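Local structure of transcription termination factor FttA (Methanosarcina mazei, 2XR1) at residues D355-K360 with R586-E591; I378-Y383 with S581-R586; T361-P366 with S424-I429. The protein probably ends transcription by cutting nascent RNA at the exit channel of RNA polymerase, acting as a dimeric two-zinc endonuclease and 5'-3' exonuclease. All coordinates share one frame; numbering follows the deposited sequence.

Interaction 1 of 3, residues D355-K360 with R586-E591. With ZN (zinc ion), chain E; ZN (zinc ion), chain F.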
loop_
_atom_site.group_PDB
_atom_site.type_symbol
_atom_site.label_atom_id
_atom_site.label_comp_id
_atom_site.label_asym_id
_atom_site.label_seq_id
_atom_site.Cartn_x
_atom_site.Cartn_y
_atom_site.Cartn_z
ATOM N N ASP B 355 -18.682 -12.082 5.941
ATOM C CA ASP B 355 -19.015 -13.153 6.851
ATOM C C ASP B 355 -20.058 -14.027 6.118
ATOM O O ASP B 355 -20.937 -13.490 5.439
ATOM C CB ASP B 355 -19.564 -12.587 8.153
ATOM C CG ASP B 355 -18.508 -11.790 8.984
ATOM O OD1 ASP B 355 -17.334 -11.801 8.523
ATOM O OD2 ASP B 355 -18.853 -11.176 10.063
ATOM N N TYR B 356 -19.941 -15.352 6.200
ATOM C CA TYR B 356 -20.853 -16.219 5.524
ATOM C C TYR B 356 -21.067 -17.525 6.224
ATOM O O TYR B 356 -20.245 -17.920 7.045
ATOM C CB TYR B 356 -20.355 -16.519 4.130
ATOM C CG TYR B 356 -19.077 -17.294 4.013
ATOM C CD1 TYR B 356 -17.837 -16.639 3.988
ATOM C CD2 TYR B 356 -19.100 -18.671 3.824
ATOM C CE1 TYR B 356 -16.660 -17.360 3.840
ATOM C CE2 TYR B 356 -17.946 -19.415 3.654
ATOM C CZ TYR B 356 -16.721 -18.759 3.673
ATOM O OH TYR B 356 -15.564 -19.475 3.496
ATOM N N LYS B 357 -22.154 -18.214 5.867
ATOM C CA LYS B 357 -22.423 -19.554 6.348
ATOM C C LYS B 357 -22.856 -20.475 5.219
ATOM O O LYS B 357 -23.964 -20.368 4.689
ATOM C CB LYS B 357 -23.492 -19.541 7.441
ATOM C CG LYS B 357 -23.671 -20.903 8.108
ATOM C CD LYS B 357 -24.042 -20.794 9.603
ATOM C CE LYS B 357 -24.303 -22.148 10.302
ATOM N NZ LYS B 357 -23.060 -22.872 10.704
ATOM N N TYR B 358 -21.981 -21.427 4.910
ATOM C CA TYR B 358 -22.217 -22.408 3.868
ATOM C C TYR B 358 -23.041 -23.534 4.374
ATOM O O TYR B 358 -22.571 -24.625 4.462
ATOM C CB TYR B 358 -20.874 -22.921 3.341
ATOM C CG TYR B 358 -20.945 -23.708 2.056
ATOM C CD1 TYR B 358 -21.759 -23.301 1.013
ATOM C CD2 TYR B 358 -20.156 -24.842 1.867
ATOM C CE1 TYR B 358 -21.824 -24.019 -0.146
ATOM C CE2 TYR B 358 -20.198 -25.553 0.694
ATOM C CZ TYR B 358 -21.045 -25.131 -0.306
ATOM O OH TYR B 358 -21.122 -25.782 -1.483
ATOM N N GLU B 359 -24.284 -23.254 4.724
ATOM C CA GLU B 359 -25.187 -24.260 5.267
ATOM C C GLU B 359 -26.553 -23.657 5.318
ATOM O O GLU B 359 -26.668 -22.506 5.559
ATOM C CB GLU B 359 -24.783 -24.693 6.659
ATOM C CG GLU B 359 -25.696 -25.807 7.213
ATOM C CD GLU B 359 -25.571 -25.999 8.737
ATOM O OE1 GLU B 359 -24.660 -25.374 9.361
ATOM O OE2 GLU B 359 -26.375 -26.791 9.315
ATOM N N LYS B 360 -27.595 -24.423 5.053
ATOM C CA LYS B 360 -28.968 -23.903 5.142
ATOM C C LYS B 360 -29.336 -23.805 6.613
ATOM O O LYS B 360 -29.167 -24.753 7.337
ATOM C CB LYS B 360 -29.975 -24.834 4.447
ATOM C CG LYS B 360 -31.277 -24.100 3.977
ATOM C CD LYS B 360 -32.563 -24.785 4.517
ATOM C CE LYS B 360 -33.753 -24.612 3.572
ATOM N NZ LYS B 360 -34.737 -25.706 3.766
ATOM N N ARG B 586 -15.404 -24.877 10.756
ATOM C CA ARG B 586 -14.184 -25.235 10.037
ATOM C C ARG B 586 -14.500 -26.083 8.812
ATOM O O ARG B 586 -14.054 -25.779 7.741
ATOM C CB ARG B 586 -13.198 -25.938 10.967
ATOM C CG ARG B 586 -12.143 -26.745 10.279
ATOM C CD ARG B 586 -10.998 -25.897 9.721
ATOM N NE ARG B 586 -9.959 -26.807 9.281
ATOM C CZ ARG B 586 -8.671 -26.530 9.139
ATOM N NH1 ARG B 586 -8.173 -25.332 9.396
ATOM N NH2 ARG B 586 -7.865 -27.501 8.746
ATOM N N ARG B 587 -15.306 -27.120 8.980
ATOM C CA ARG B 587 -15.727 -27.963 7.867
ATOM C C ARG B 587 -16.355 -27.114 6.736
ATOM O O ARG B 587 -16.034 -27.237 5.571
ATOM C CB ARG B 587 -16.727 -29.011 8.325
ATOM C CG ARG B 587 -16.803 -30.220 7.386
ATOM C CD ARG B 587 -17.998 -31.134 7.687
ATOM N NE ARG B 587 -19.204 -30.673 6.980
ATOM C CZ ARG B 587 -20.243 -30.032 7.546
ATOM N NH1 ARG B 587 -20.274 -29.777 8.871
ATOM N NH2 ARG B 587 -21.272 -29.653 6.791
ATOM N N GLN B 588 -17.232 -26.209 7.112
ATOM C CA GLN B 588 -17.988 -25.445 6.133
ATOM C C GLN B 588 -17.117 -24.460 5.384
ATOM O O GLN B 588 -17.362 -24.207 4.201
ATOM C CB GLN B 588 -19.169 -24.764 6.821
ATOM C CG GLN B 588 -20.268 -25.778 7.090
ATOM C CD GLN B 588 -21.183 -25.405 8.242
ATOM O OE1 GLN B 588 -21.009 -24.350 8.888
ATOM N NE2 GLN B 588 -22.166 -26.275 8.522
ATOM N N LEU B 589 -16.131 -23.882 6.067
ATOM C CA LEU B 589 -15.173 -23.007 5.409
ATOM C C LEU B 589 -14.458 -23.798 4.314
ATOM O O LEU B 589 -14.331 -23.348 3.172
ATOM C CB LEU B 589 -14.179 -22.443 6.414
ATOM C CG LEU B 589 -14.830 -21.419 7.374
ATOM C CD1 LEU B 589 -13.974 -21.086 8.609
ATOM C CD2 LEU B 589 -15.151 -20.167 6.597
ATOM N N MET B 590 -14.009 -24.993 4.659
ATOM C CA MET B 590 -13.279 -25.813 3.714
ATOM C C MET B 590 -14.161 -26.266 2.567
ATOM O O MET B 590 -13.717 -26.305 1.438
ATOM C CB MET B 590 -12.668 -27.037 4.409
ATOM C CG MET B 590 -11.462 -26.668 5.281
ATOM S SD MET B 590 -9.899 -26.434 4.325
ATOM C CE MET B 590 -9.209 -28.102 4.409
ATOM N N GLU B 591 -15.415 -26.590 2.851
ATOM C CA GLU B 591 -16.327 -27.067 1.830
ATOM C C GLU B 591 -16.638 -25.918 0.847
ATOM O O GLU B 591 -16.668 -26.136 -0.364
ATOM C CB GLU B 591 -17.596 -27.675 2.465
ATOM C CG GLU B 591 -17.394 -29.038 3.183
ATOM C CD GLU B 591 -18.656 -29.551 4.017
ATOM O OE1 GLU B 591 -19.479 -28.692 4.500
ATOM O OE2 GLU B 591 -18.825 -30.834 4.179
HETATM ZN ZN ZN E . -20.898 -10.442 10.907
HETATM ZN ZN ZN F . -17.744 -9.845 11.255
#
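The side-chain amide of Gln588 sits between Lys357 and Glu359 and uses both of its ends. Its OE1 accepts from Lys357 NZ at 3.1 Å; the ammonium lies in the carbonyl plane, on a lone pair, with a C=O...N angle of 128°. On the other end, Gln588 NE2 donates to Glu359 OE1 over 2.8 Å. This second bond is bent (N-H...O 133°), and the donor meets the oxygen from above the carboxylate plane, the amide and carboxylate planes being well turned from each other. A salt bridge of 3.3 Å from Lys357 NZ to Glu359 OE1, weak as a hydrogen bond, closes the triangle, so the amide is fixed in its rotation by two groups of opposite charge. Lys357 NZ also reaches Gln390 and the carbonyl of His583. With CG trans to the backbone N (chi1 -177°) and the chain extended beyond, Glu359 carries its OE1 out to this amide. Tyr358, centre of an inverse gamma turn, brings its ring up to the helix backbone; CE2 comes to 3.6 Å from Glu591 C, while Glu591 CB stands at the ring edge, in its plane. The phenol end of Tyr356 runs obliquely across Leu589, CZ lying 3.6 Å from CD2, and its OH is hydrogen-bonded to Ser379. At the head of the loop Asp355 OD2 bridges two zinc ions, completed by His245, His247 and His332 and by Asp249, His250 and His607. An aspartate bridging both zincs is characteristic of the RNA-processing branch of the metallo-beta-lactamase superfamily.

Interaction 2 of 3, residues I378-Y383 with S581-R586; sequences ISEATY and SGHSDR
Glu380 turns CG between its backbone N and carbonyl carbon (chi1 65°), and His583 turns CG away from its carbonyl carbon (chi1 -66°), which brings carboxylate and imidazole together. His583 ND1 donates to Glu380 OE2 over 2.8 Å, nearly straight at 168°. The oxygen lies in the ring plane and is met on its syn side, although the carboxylate and ring planes stand almost perpendicular. Glu380 OE2 also accepts from the backbone N of Tyr356. The other oxygen, OE1, is gripped within its own segment by Thr382 N and by Thr382 OG1, the latter at 2.6 Å; one water donates to it as well, while donating to Ser584 O and accepting from Tyr383 N. With both oxygens bound, the carboxylate can hardly rotate. Thr382 covers one face of the imidazole: its CB makes a CH-pi contact 4.2 Å from the centroid of the His583 ring, and OG1 lies above the ring toward its rim. Here the end of strand 376-380, in the metallo-beta-lactamase fold, meets the chain returning from the Beta-Casp region, close to the zinc site. Thr382 OG1 is hydrogen-bonded to the zinc ligand His607, and the carbonyl of Gly582 to the zinc ligand His332, so both segments supply second-shell partners. Tyr383 packs along the returning chain, its CB 3.5 Å from Ser584 O and its CD1 3.9 Å from His583 CB. At the far end of the ring, Ser581 OG gives Tyr383 OH a weak hydrogen bond of 3.4 Å; Asp578 is the stronger partner of that hydroxyl. Ser581 OG accepts from His583 N, forming an ST turn.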
loop_
_atom_site.group_PDB
_atom_site.type_symbol
_atom_site.label_atom_id
_atom_site.label_comp_id
_atom_site.label_asym_id
_atom_site.label_seq_id
_atom_site.Cartn_x
_atom_site.Cartn_y
_atom_site.Cartn_z
ATOM N N ILE B 378 -11.201 -13.880 -1.182
ATOM C CA ILE B 378 -10.756 -13.373 0.091
ATOM C C ILE B 378 -11.865 -13.793 1.027
ATOM O O ILE B 378 -12.995 -13.295 0.916
ATOM C CB ILE B 378 -10.612 -11.841 0.064
ATOM C CG1 ILE B 378 -9.369 -11.469 -0.761
ATOM C CG2 ILE B 378 -10.498 -11.285 1.497
ATOM C CD1 ILE B 378 -9.556 -10.499 -1.830
ATOM N N SER B 379 -11.528 -14.718 1.939
ATOM C CA SER B 379 -12.510 -15.383 2.790
ATOM C C SER B 379 -12.355 -15.048 4.253
ATOM O O SER B 379 -11.251 -14.878 4.729
ATOM C CB SER B 379 -12.371 -16.895 2.642
ATOM O OG SER B 379 -13.258 -17.552 3.532
ATOM N N GLU B 380 -13.457 -15.044 4.979
ATOM C CA GLU B 380 -13.370 -14.969 6.427
ATOM C C GLU B 380 -12.847 -16.278 6.948
ATOM O O GLU B 380 -12.873 -17.253 6.224
ATOM C CB GLU B 380 -14.723 -14.731 7.098
ATOM C CG GLU B 380 -15.718 -15.875 6.926
ATOM C CD GLU B 380 -16.539 -16.077 8.154
ATOM O OE1 GLU B 380 -15.917 -16.318 9.226
ATOM O OE2 GLU B 380 -17.777 -15.997 8.058
ATOM N N ALA B 381 -12.398 -16.275 8.213
ATOM C CA ALA B 381 -11.775 -17.426 8.854
ATOM C C ALA B 381 -12.127 -17.565 10.352
ATOM O O ALA B 381 -11.323 -18.036 11.103
ATOM C CB ALA B 381 -10.242 -17.376 8.648
ATOM N N THR B 382 -13.324 -17.166 10.765
ATOM C CA THR B 382 -13.676 -17.037 12.201
ATOM C C THR B 382 -13.577 -18.349 12.908
ATOM O O THR B 382 -12.998 -18.434 13.984
ATOM C CB THR B 382 -15.084 -16.514 12.431
ATOM O OG1 THR B 382 -15.294 -15.376 11.612
ATOM C CG2 THR B 382 -15.293 -16.118 13.885
ATOM N N TYR B 383 -14.114 -19.393 12.287
ATOM C CA TYR B 383 -13.941 -20.735 12.803
ATOM C C TYR B 383 -12.856 -21.486 12.018
ATOM O O TYR B 383 -12.956 -22.689 11.731
ATOM C CB TYR B 383 -15.279 -21.469 12.781
ATOM C CG TYR B 383 -16.252 -20.974 13.845
ATOM C CD1 TYR B 383 -16.874 -19.759 13.723
ATOM C CD2 TYR B 383 -16.533 -21.722 14.950
ATOM C CE1 TYR B 383 -17.741 -19.296 14.669
ATOM C CE2 TYR B 383 -17.402 -21.268 15.903
ATOM C CZ TYR B 383 -18.006 -20.054 15.761
ATOM O OH TYR B 383 -18.882 -19.634 16.714
ATOM N N SER B 581 -23.933 -18.712 15.758
ATOM C CA SER B 581 -23.079 -17.603 15.429
ATOM C C SER B 581 -23.410 -17.054 14.075
ATOM O O SER B 581 -23.136 -15.917 13.825
ATOM C CB SER B 581 -21.608 -18.030 15.469
ATOM O OG SER B 581 -21.325 -18.973 14.445
ATOM N N GLY B 582 -23.963 -17.870 13.180
ATOM C CA GLY B 582 -24.189 -17.462 11.790
ATOM C C GLY B 582 -22.939 -17.495 10.909
ATOM O O GLY B 582 -22.943 -16.932 9.817
ATOM N N HIS B 583 -21.876 -18.156 11.382
ATOM C CA HIS B 583 -20.681 -18.434 10.583
ATOM C C HIS B 583 -20.496 -19.900 10.236
ATOM O O HIS B 583 -20.882 -20.813 10.978
ATOM C CB HIS B 583 -19.449 -18.047 11.355
ATOM C CG HIS B 583 -19.316 -16.574 11.617
ATOM N ND1 HIS B 583 -18.759 -15.701 10.702
ATOM C CD2 HIS B 583 -19.609 -15.843 12.722
ATOM C CE1 HIS B 583 -18.718 -14.499 11.243
ATOM N NE2 HIS B 583 -19.213 -14.563 12.470
ATOM N N SER B 584 -19.863 -20.117 9.103
ATOM C CA SER B 584 -19.418 -21.407 8.697
ATOM C C SER B 584 -18.432 -21.920 9.706
ATOM O O SER B 584 -17.518 -21.214 10.063
ATOM C CB SER B 584 -18.706 -21.289 7.346
ATOM O OG SER B 584 -19.615 -21.039 6.331
ATOM N N ASP B 585 -18.587 -23.158 10.155
ATOM C CA ASP B 585 -17.576 -23.767 11.012
ATOM C C ASP B 585 -16.366 -24.186 10.155
ATOM O O ASP B 585 -16.306 -23.859 8.965
ATOM C CB ASP B 585 -18.165 -24.930 11.819
ATOM C CG ASP B 585 -18.359 -26.228 11.000
ATOM O OD1 ASP B 585 -18.162 -26.213 9.754
ATOM O OD2 ASP B 585 -18.716 -27.284 11.616
ATOM N N ARG B 586 -15.404 -24.877 10.756
ATOM C CA ARG B 586 -14.184 -25.235 10.037
ATOM C C ARG B 586 -14.500 -26.083 8.812
ATOM O O ARG B 586 -14.054 -25.779 7.741
ATOM C CB ARG B 586 -13.198 -25.938 10.967
ATOM C CG ARG B 586 -12.143 -26.745 10.279
ATOM C CD ARG B 586 -10.998 -25.897 9.721
ATOM N NE ARG B 586 -9.959 -26.807 9.281
ATOM C CZ ARG B 586 -8.671 -26.530 9.139
ATOM N NH1 ARG B 586 -8.173 -25.332 9.396
ATOM N NH2 ARG B 586 -7.865 -27.501 8.746
HETATM O O HOH W 1 -16.022 -19.023 10.198
#

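Interaction 3 of 3, residues T361-P366 with S424-I429; sequences TRLFDP and SQEVMI
Leu363 spreads its two methyls over helix 423-436 and makes the apolar part of the contact: CD2 meets Ile429 CD1 at 3.5 Å, and CD1 rests 3.8 Å from Gln425 CB, one turn back along the same helix face. The other branch of Ile429 serves Arg362, its CG2 lying over one face of the guanidinium, 3.7 Å from NH2 and toward the rim of the group.

Among charged groups, Arg362 and Glu426 pass at about a right angle without pairing. Glu426 OE2 touches the aliphatic Arg362 CG at 3.5 Å, whereas Arg362 NE is 5.9 Å from that oxygen. The bends at chi2 and chi3 of Arg362 (-55° and -70°) carry the guanidinium past the carboxylate, and its NH1 instead forms salt bridges with Glu397 and Glu433.

Hydrogen bonds shape each side separately. Thr361 OG1 accepts from Phe364 N in an ST motif that curls the loop, while the amide of Gln425 is held by Gly422, Ala420 and Thr455. The arrangement is a domain junction: a loop of the metallo-beta-lactamase fold packs on a helix of the Beta-Casp domain.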
loop_
_atom_site.group_PDB
_atom_site.type_symbol
_atom_site.label_atom_id
_atom_site.label_comp_id
_atom_site.label_asym_id
_atom_site.label_seq_id
_atom_site.Cartn_x
_atom_site.Cartn_y
_atom_site.Cartn_z
ATOM N N THR B 361 -29.864 -22.661 7.034
ATOM C CA THR B 361 -30.187 -22.411 8.432
ATOM C C THR B 361 -31.679 -22.150 8.541
ATOM O O THR B 361 -32.374 -22.188 7.527
ATOM C CB THR B 361 -29.356 -21.223 8.984
ATOM O OG1 THR B 361 -29.621 -20.031 8.224
ATOM C CG2 THR B 361 -27.841 -21.568 8.933
ATOM N N ARG B 362 -32.193 -21.929 9.747
ATOM C CA ARG B 362 -33.601 -21.661 9.883
ATOM C C ARG B 362 -34.025 -20.416 9.104
ATOM O O ARG B 362 -35.145 -20.355 8.636
ATOM C CB ARG B 362 -34.022 -21.522 11.365
ATOM C CG ARG B 362 -33.773 -22.744 12.240
ATOM C CD ARG B 362 -34.411 -23.983 11.682
ATOM N NE ARG B 362 -35.835 -23.844 11.818
ATOM C CZ ARG B 362 -36.510 -24.218 12.896
ATOM N NH1 ARG B 362 -35.875 -24.805 13.917
ATOM N NH2 ARG B 362 -37.827 -24.031 12.949
ATOM N N LEU B 363 -33.154 -19.422 8.985
ATOM C CA LEU B 363 -33.520 -18.139 8.376
ATOM C C LEU B 363 -33.089 -18.004 6.915
ATOM O O LEU B 363 -33.809 -17.412 6.100
ATOM C CB LEU B 363 -32.912 -16.966 9.157
ATOM C CG LEU B 363 -33.477 -16.550 10.519
ATOM C CD1 LEU B 363 -32.551 -15.515 11.090
ATOM C CD2 LEU B 363 -34.840 -15.961 10.392
ATOM N N PHE B 364 -31.922 -18.527 6.583
ATOM C CA PHE B 364 -31.287 -18.214 5.302
ATOM C C PHE B 364 -30.867 -19.432 4.477
ATOM O O PHE B 364 -30.883 -20.564 4.966
ATOM C CB PHE B 364 -30.064 -17.375 5.562
ATOM C CG PHE B 364 -30.321 -16.198 6.452
ATOM C CD1 PHE B 364 -31.189 -15.172 6.041
ATOM C CD2 PHE B 364 -29.669 -16.090 7.697
ATOM C CE1 PHE B 364 -31.399 -14.074 6.858
ATOM C CE2 PHE B 364 -29.899 -14.995 8.524
ATOM C CZ PHE B 364 -30.755 -13.986 8.104
ATOM N N ASP B 365 -30.546 -19.188 3.214
ATOM C CA ASP B 365 -30.038 -20.236 2.330
ATOM C C ASP B 365 -28.519 -20.217 2.445
ATOM O O ASP B 365 -27.954 -19.271 2.965
ATOM C CB ASP B 365 -30.449 -19.986 0.886
ATOM C CG ASP B 365 -31.958 -20.015 0.677
ATOM O OD1 ASP B 365 -32.610 -21.091 0.896
ATOM O OD2 ASP B 365 -32.493 -18.932 0.258
ATOM N N PRO B 366 -27.855 -21.268 1.957
ATOM C CA PRO B 366 -26.403 -21.321 2.082
ATOM C C PRO B 366 -25.726 -20.237 1.313
ATOM O O PRO B 366 -26.259 -19.786 0.318
ATOM C CB PRO B 366 -26.023 -22.677 1.443
ATOM C CG PRO B 366 -27.311 -23.467 1.244
ATOM C CD PRO B 366 -28.450 -22.490 1.335
ATOM N N SER B 424 -29.651 -13.288 17.993
ATOM C CA SER B 424 -30.928 -13.164 18.600
ATOM C C SER B 424 -32.026 -13.833 17.763
ATOM O O SER B 424 -32.844 -14.597 18.285
ATOM C CB SER B 424 -31.229 -11.693 18.806
ATOM O OG SER B 424 -31.181 -10.992 17.574
ATOM N N GLN B 425 -32.054 -13.596 16.460
ATOM C CA GLN B 425 -33.195 -14.091 15.667
ATOM C C GLN B 425 -33.227 -15.607 15.606
ATOM O O GLN B 425 -34.277 -16.204 15.877
ATOM C CB GLN B 425 -33.239 -13.474 14.268
ATOM C CG GLN B 425 -33.733 -12.026 14.268
ATOM C CD GLN B 425 -32.682 -11.008 14.594
ATOM O OE1 GLN B 425 -31.491 -11.204 14.333
ATOM N NE2 GLN B 425 -33.114 -9.894 15.148
ATOM N N GLU B 426 -32.092 -16.239 15.315
ATOM C CA GLU B 426 -32.036 -17.709 15.309
ATOM C C GLU B 426 -32.413 -18.275 16.681
ATOM O O GLU B 426 -33.145 -19.281 16.766
ATOM C CB GLU B 426 -30.683 -18.291 14.810
ATOM C CG GLU B 426 -30.688 -18.773 13.301
ATOM C CD GLU B 426 -29.932 -20.157 12.998
ATOM O OE1 GLU B 426 -28.638 -20.188 12.880
ATOM O OE2 GLU B 426 -30.666 -21.190 12.843
ATOM N N VAL B 427 -31.977 -17.620 17.750
ATOM C CA VAL B 427 -32.351 -18.092 19.086
ATOM C C VAL B 427 -33.861 -17.999 19.303
ATOM O O VAL B 427 -34.467 -18.901 19.840
ATOM C CB VAL B 427 -31.618 -17.340 20.215
ATOM C CG1 VAL B 427 -32.135 -17.781 21.576
ATOM C CG2 VAL B 427 -30.161 -17.571 20.140
ATOM N N MET B 428 -34.469 -16.914 18.863
ATOM C CA MET B 428 -35.939 -16.727 19.014
ATOM C C MET B 428 -36.713 -17.809 18.296
ATOM O O MET B 428 -37.697 -18.274 18.791
ATOM C CB MET B 428 -36.376 -15.359 18.477
ATOM C CG MET B 428 -35.818 -14.180 19.256
ATOM S SD MET B 428 -35.959 -12.605 18.374
ATOM C CE MET B 428 -37.776 -12.536 18.227
ATOM N N ILE B 429 -36.263 -18.217 17.116
ATOM C CA ILE B 429 -36.999 -19.230 16.359
ATOM C C ILE B 429 -36.970 -20.559 17.075
ATOM O O ILE B 429 -37.955 -21.282 17.071
ATOM C CB ILE B 429 -36.454 -19.421 14.937
ATOM C CG1 ILE B 429 -36.889 -18.245 14.075
ATOM C CG2 ILE B 429 -37.006 -20.719 14.307
ATOM C CD1 ILE B 429 -36.067 -18.122 12.832
#

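How the interactions relate
The 355-366 loop runs through interactions 1 and 3, first meeting helix 586-594 and then the Beta-Casp helix 423-436; Pro366 packs back on Glu359 and Lys360. Interactions 1 and 2 have centres about 6 Å apart, share Arg586 and join directly: Tyr358 N meets Ser584 OG in a probable hydrogen bond, and the carboxylate of Glu380 belongs to both surroundings. Interaction 2 is buried and polar, a carboxylate–imidazole network beside the zincs. Interaction 1 is partly buried, combining an amide–charge cluster with aromatic packing. Interaction 3, its centre about 15 Å from that of interaction 1, is also buried, but no hydrogen bond crosses it; it rests on apolar contacts and on the packing of Arg362 and Glu426.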